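Local atomic coordinates of lovastatin nonaketide synthase mokA (Monascus pilosus, PDB entry 6AD3), a protein that performs the iterative nine-step formation of the polyketide in monacolin K (lovastatin) biosynthesis, this chain being its condensation domain. Residues Gln179-Val191 against Leu201-Gly213. The protein carries 1 engineered substitution. Residues are numbered along the deposited sequence; the frame is centred on the assembly and turned at random.
Sequences QYDITAGDTLRLV and LFVVAYHRFVGDG
The beta hairpin of strands 188-195 and 199-206 leads directly into His207-Gly213, the segment that corresponds to the HHxxxDG motif lining the active site in condensation domains, here with Arg208 in place of the second histidine. Antiparallel pairing joins Arg189 with Ala205 and Val191 with Val203 through reciprocal backbone bonds, the shortest being Val203 N to Val191 O at 2.7 Å. Leu188, Leu190 and Val204 share one face, apolar side chains that suit a buried sheet. Leu188 CD2 touches Tyr206 CB and also Val210 CG2, while the Leu190 and Val204 side chains run side by side. On the face of Arg189 and Ala205, the small alanine gives room for Tyr180 to lay its phenol across the strand, OH 3.2 Å from Ala205 CB; helix 165-176 packs on Val191 and Val203 of this face.

One more backbone bond follows, His207 N to Thr187 O over 2.9 Å. It fixes the start of the motif beside Tyr180 and Ile182: His207 CB sits over the face of the tyrosine ring, and Ile182 CG2 lies over the imidazole, 3.6 Å from the centroid, a CH-pi contact. With Ile182 CG1 wedged between backbone N and carbonyl carbon (chi1 64°), CG2 reaches the imidazole as CD1 extends to Phe209 CE2, 3.7 Å away. Imidazole NE2 in turn lies over the centre of the Phe209 ring.

Arg208 takes no part across the hairpin; its NH2 bonds Gly211 O and its NH1 forms a salt bridge with Glu462. Asp212 caps helix 213-227 while pairing with Arg357. Behind Tyr180, the Arg189 chain bends at chi2 (-91°) and forms a two-pronged, end-on salt bridge with Asp186, Arg189 NH1 lying 2.7 Å from Asp186 OD1 and Arg189 NH2 bonding Asp186 OD2; Tyr180 CE1 lies over the centre of the guanidinium face.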
loop_
_atom_site.group_PDB
_atom_site.type_symbol
_atom_site.label_atom_id
_atom_site.label_comp_id
_atom_site.label_asym_id
_atom_site.label_seq_id
_atom_site.Cartn_x
_atom_site.Cartn_y
_atom_site.Cartn_z
ATOM N N GLN A 179 -19.657 3.055 3.961
ATOM C CA GLN A 179 -19.522 4.440 4.421
ATOM C C GLN A 179 -19.029 4.452 5.876
ATOM O O GLN A 179 -19.796 4.168 6.781
ATOM C CB GLN A 179 -20.900 5.131 4.335
ATOM C CG GLN A 179 -21.519 5.078 2.941
ATOM C CD GLN A 179 -20.690 5.854 1.941
ATOM O OE1 GLN A 179 -20.502 7.058 2.085
ATOM N NE2 GLN A 179 -20.097 5.152 0.991
ATOM N N TYR A 180 -17.732 4.651 6.091
ATOM C CA TYR A 180 -17.204 4.669 7.445
ATOM C C TYR A 180 -17.620 5.964 8.152
ATOM O O TYR A 180 -17.369 7.040 7.643
ATOM C CB TYR A 180 -15.688 4.565 7.413
ATOM C CG TYR A 180 -15.203 3.213 7.004
ATOM C CD1 TYR A 180 -15.380 2.139 7.812
ATOM C CD2 TYR A 180 -14.535 3.026 5.805
ATOM C CE1 TYR A 180 -14.968 0.856 7.423
ATOM C CE2 TYR A 180 -14.167 1.758 5.370
ATOM C CZ TYR A 180 -14.360 0.679 6.202
ATOM O OH TYR A 180 -14.007 -0.585 5.810
ATOM N N ASP A 181 -18.262 5.851 9.303
ATOM C CA ASP A 181 -18.576 7.060 10.104
ATOM C C ASP A 181 -17.429 7.321 11.098
ATOM O O ASP A 181 -17.512 6.969 12.299
ATOM C CB ASP A 181 -19.892 6.865 10.831
ATOM C CG ASP A 181 -20.354 8.126 11.593
ATOM O OD1 ASP A 181 -19.661 9.153 11.547
ATOM O OD2 ASP A 181 -21.397 8.034 12.268
ATOM N N ILE A 182 -16.327 7.862 10.598
ATOM C CA ILE A 182 -15.108 7.898 11.440
ATOM C C ILE A 182 -15.260 8.797 12.677
ATOM O O ILE A 182 -14.637 8.540 13.711
ATOM C CB ILE A 182 -13.838 8.271 10.637
ATOM C CG1 ILE A 182 -13.928 9.674 10.079
ATOM C CG2 ILE A 182 -13.624 7.266 9.501
ATOM C CD1 ILE A 182 -12.633 10.163 9.493
ATOM N N THR A 183 -16.144 9.806 12.598
ATOM C CA THR A 183 -16.421 10.626 13.731
ATOM C C THR A 183 -16.880 9.812 14.913
ATOM O O THR A 183 -16.502 10.099 16.036
ATOM C CB THR A 183 -17.499 11.704 13.429
ATOM O OG1 THR A 183 -17.180 12.361 12.196
ATOM C CG2 THR A 183 -17.491 12.723 14.530
ATOM N N ALA A 184 -17.617 8.746 14.650
ATOM C CA ALA A 184 -18.200 7.908 15.688
ATOM C C ALA A 184 -17.332 6.671 16.031
ATOM O O ALA A 184 -17.826 5.715 16.650
ATOM C CB ALA A 184 -19.601 7.467 15.257
ATOM N N GLY A 185 -16.149 6.595 15.423
ATOM C CA GLY A 185 -15.283 5.452 15.605
ATOM C C GLY A 185 -15.685 4.228 14.819
ATOM O O GLY A 185 -15.230 3.136 15.110
ATOM N N ASP A 186 -16.399 4.447 13.723
ATOM C CA ASP A 186 -16.765 3.375 12.797
ATOM C C ASP A 186 -15.728 3.362 11.681
ATOM O O ASP A 186 -15.699 4.281 10.855
ATOM C CB ASP A 186 -18.170 3.677 12.200
ATOM C CG ASP A 186 -18.568 2.703 11.147
ATOM O OD1 ASP A 186 -18.416 1.505 11.401
ATOM O OD2 ASP A 186 -18.954 3.117 10.031
ATOM N N THR A 187 -14.739 2.478 11.824
ATOM C CA THR A 187 -13.511 2.539 11.056
ATOM C C THR A 187 -13.071 1.204 10.459
ATOM O O THR A 187 -12.128 1.175 9.661
ATOM C CB THR A 187 -12.343 3.057 11.914
ATOM O OG1 THR A 187 -12.120 2.134 13.005
ATOM C CG2 THR A 187 -12.662 4.435 12.460
ATOM N N LEU A 188 -13.746 0.104 10.821
ATOM C CA LEU A 188 -13.304 -1.249 10.435
ATOM C C LEU A 188 -14.536 -2.096 10.110
ATOM O O LEU A 188 -15.650 -1.861 10.668
ATOM C CB LEU A 188 -12.626 -1.909 11.622
ATOM C CG LEU A 188 -11.166 -1.798 11.944
ATOM C CD1 LEU A 188 -10.837 -2.914 12.966
ATOM C CD2 LEU A 188 -10.278 -1.951 10.711
ATOM N N ARG A 189 -14.372 -3.057 9.217
ATOM C CA ARG A 189 -15.328 -4.160 9.111
ATOM C C ARG A 189 -14.583 -5.462 9.241
ATOM O O ARG A 189 -13.493 -5.604 8.706
ATOM C CB ARG A 189 -16.073 -4.131 7.764
ATOM C CG ARG A 189 -16.617 -2.760 7.379
ATOM C CD ARG A 189 -18.013 -2.564 7.886
ATOM N NE ARG A 189 -18.521 -1.223 7.565
ATOM C CZ ARG A 189 -18.534 -0.216 8.418
ATOM N NH1 ARG A 189 -17.797 -0.290 9.516
ATOM N NH2 ARG A 189 -19.089 0.953 8.063
ATOM N N LEU A 190 -15.084 -6.334 10.112
ATOM C CA LEU A 190 -14.516 -7.671 10.274
ATOM C C LEU A 190 -15.622 -8.689 10.096
ATOM O O LEU A 190 -16.520 -8.730 10.924
ATOM C CB LEU A 190 -13.917 -7.836 11.661
ATOM C CG LEU A 190 -12.796 -6.867 12.030
ATOM C CD1 LEU A 190 -12.504 -6.877 13.513
ATOM C CD2 LEU A 190 -11.538 -7.166 11.244
ATOM N N VAL A 191 -15.631 -9.359 8.937
ATOM C CA VAL A 191 -16.784 -10.145 8.495
ATOM C C VAL A 191 -16.345 -11.511 8.018
ATOM O O VAL A 191 -15.459 -11.626 7.142
ATOM C CB VAL A 191 -17.563 -9.438 7.381
ATOM C CG1 VAL A 191 -18.773 -10.294 6.970
ATOM C CG2 VAL A 191 -17.965 -8.056 7.818
ATOM N N LEU A 201 -15.362 -16.616 3.363
ATOM C CA LEU A 201 -14.610 -15.439 2.913
ATOM C C LEU A 201 -14.499 -14.452 4.084
ATOM O O LEU A 201 -15.492 -13.901 4.542
ATOM C CB LEU A 201 -15.293 -14.798 1.700
ATOM C CG LEU A 201 -14.684 -13.487 1.201
ATOM C CD1 LEU A 201 -13.273 -13.735 0.728
ATOM C CD2 LEU A 201 -15.549 -12.892 0.107
ATOM N N PHE A 202 -13.320 -14.399 4.673
ATOM C CA PHE A 202 -13.080 -13.572 5.842
ATOM C C PHE A 202 -12.512 -12.250 5.378
ATOM O O PHE A 202 -11.515 -12.225 4.661
ATOM C CB PHE A 202 -12.078 -14.254 6.761
ATOM C CG PHE A 202 -11.660 -13.413 7.926
ATOM C CD1 PHE A 202 -12.608 -12.795 8.699
ATOM C CD2 PHE A 202 -10.335 -13.211 8.209
ATOM C CE1 PHE A 202 -12.243 -11.972 9.749
ATOM C CE2 PHE A 202 -9.953 -12.417 9.281
ATOM C CZ PHE A 202 -10.914 -11.711 9.976
ATOM N N VAL A 203 -13.222 -11.169 5.672
ATOM C CA VAL A 203 -12.902 -9.870 5.146
ATOM C C VAL A 203 -12.483 -8.949 6.293
ATOM O O VAL A 203 -13.222 -8.772 7.282
ATOM C CB VAL A 203 -14.112 -9.242 4.387
ATOM C CG1 VAL A 203 -13.744 -7.872 3.769
ATOM C CG2 VAL A 203 -14.627 -10.184 3.304
ATOM N N VAL A 204 -11.342 -8.291 6.091
ATOM C CA VAL A 204 -10.898 -7.185 6.859
ATOM C C VAL A 204 -10.955 -5.919 6.001
ATOM O O VAL A 204 -10.283 -5.806 4.975
ATOM C CB VAL A 204 -9.447 -7.395 7.370
ATOM C CG1 VAL A 204 -8.958 -6.137 8.064
ATOM C CG2 VAL A 204 -9.351 -8.601 8.277
ATOM N N ALA A 205 -11.822 -4.991 6.395
ATOM C CA ALA A 205 -11.963 -3.762 5.706
ATOM C C ALA A 205 -11.663 -2.620 6.667
ATOM O O ALA A 205 -12.015 -2.673 7.833
ATOM C CB ALA A 205 -13.337 -3.622 5.138
ATOM N N TYR A 206 -10.994 -1.609 6.165
ATOM C CA TYR A 206 -10.506 -0.522 7.000
ATOM C C TYR A 206 -10.501 0.806 6.297
ATOM O O TYR A 206 -10.130 0.933 5.117
ATOM C CB TYR A 206 -9.117 -0.813 7.577
ATOM C CG TYR A 206 -8.047 -1.122 6.553
ATOM C CD1 TYR A 206 -7.894 -2.401 6.053
ATOM C CD2 TYR A 206 -7.088 -0.153 6.199
ATOM C CE1 TYR A 206 -6.860 -2.700 5.168
ATOM C CE2 TYR A 206 -6.056 -0.448 5.345
ATOM C CZ TYR A 206 -5.957 -1.699 4.811
ATOM O OH TYR A 206 -4.935 -1.985 3.955
ATOM N N HIS A 207 -10.927 1.822 7.053
ATOM C CA HIS A 207 -10.613 3.190 6.720
ATOM C C HIS A 207 -9.111 3.359 6.722
ATOM O O HIS A 207 -8.399 2.722 7.505
ATOM C CB HIS A 207 -11.273 4.157 7.694
ATOM C CG HIS A 207 -11.152 5.590 7.284
ATOM N ND1 HIS A 207 -12.124 6.263 6.572
ATOM C CD2 HIS A 207 -10.165 6.478 7.502
ATOM C CE1 HIS A 207 -11.719 7.490 6.337
ATOM N NE2 HIS A 207 -10.523 7.640 6.867
ATOM N N ARG A 208 -8.628 4.242 5.842
ATOM C CA ARG A 208 -7.194 4.544 5.729
ATOM C C ARG A 208 -6.543 4.832 7.075
ATOM O O ARG A 208 -5.412 4.457 7.286
ATOM C CB ARG A 208 -7.008 5.728 4.803
ATOM C CG ARG A 208 -5.596 6.323 4.708
ATOM C CD ARG A 208 -4.661 5.486 3.894
ATOM N NE ARG A 208 -4.252 4.256 4.571
ATOM C CZ ARG A 208 -3.539 3.294 4.008
ATOM N NH1 ARG A 208 -3.170 3.387 2.752
ATOM N NH2 ARG A 208 -3.192 2.215 4.695
ATOM N N PHE A 209 -7.226 5.571 7.946
ATOM C CA PHE A 209 -6.589 6.075 9.117
ATOM C C PHE A 209 -6.199 4.983 10.148
ATOM O O PHE A 209 -5.441 5.283 11.091
ATOM C CB PHE A 209 -7.479 7.095 9.836
ATOM C CG PHE A 209 -7.697 8.393 9.101
ATOM C CD1 PHE A 209 -7.020 8.693 7.941
ATOM C CD2 PHE A 209 -8.664 9.292 9.563
ATOM C CE1 PHE A 209 -7.316 9.815 7.235
ATOM C CE2 PHE A 209 -8.953 10.427 8.846
ATOM C CZ PHE A 209 -8.239 10.717 7.714
ATOM N N VAL A 210 -6.770 3.781 10.043
ATOM C CA VAL A 210 -6.652 2.755 11.111
ATOM C C VAL A 210 -5.910 1.496 10.714
ATOM O O VAL A 210 -5.751 0.604 11.537
ATOM C CB VAL A 210 -8.001 2.377 11.754
ATOM C CG1 VAL A 210 -8.670 3.637 12.334
ATOM C CG2 VAL A 210 -8.931 1.711 10.729
ATOM N N GLY A 211 -5.475 1.416 9.460
ATOM C CA GLY A 211 -4.825 0.212 8.996
ATOM C C GLY A 211 -3.844 0.354 7.875
ATOM O O GLY A 211 -3.560 1.461 7.399
ATOM N N ASP A 212 -3.270 -0.803 7.503
ATOM C CA ASP A 212 -2.357 -0.944 6.345
ATOM C C ASP A 212 -1.996 -2.419 6.230
ATOM O O ASP A 212 -2.567 -3.235 6.927
ATOM C CB ASP A 212 -1.072 -0.037 6.452
ATOM C CG ASP A 212 -0.135 -0.389 7.625
ATOM O OD1 ASP A 212 -0.167 -1.508 8.182
ATOM O OD2 ASP A 212 0.713 0.479 7.960
ATOM N N GLY A 213 -1.218 -2.778 5.210
ATOM C CA GLY A 213 -0.990 -4.206 4.913
ATOM C C GLY A 213 -0.445 -4.966 6.120
ATOM O O GLY A 213 -0.825 -6.119 6.369
#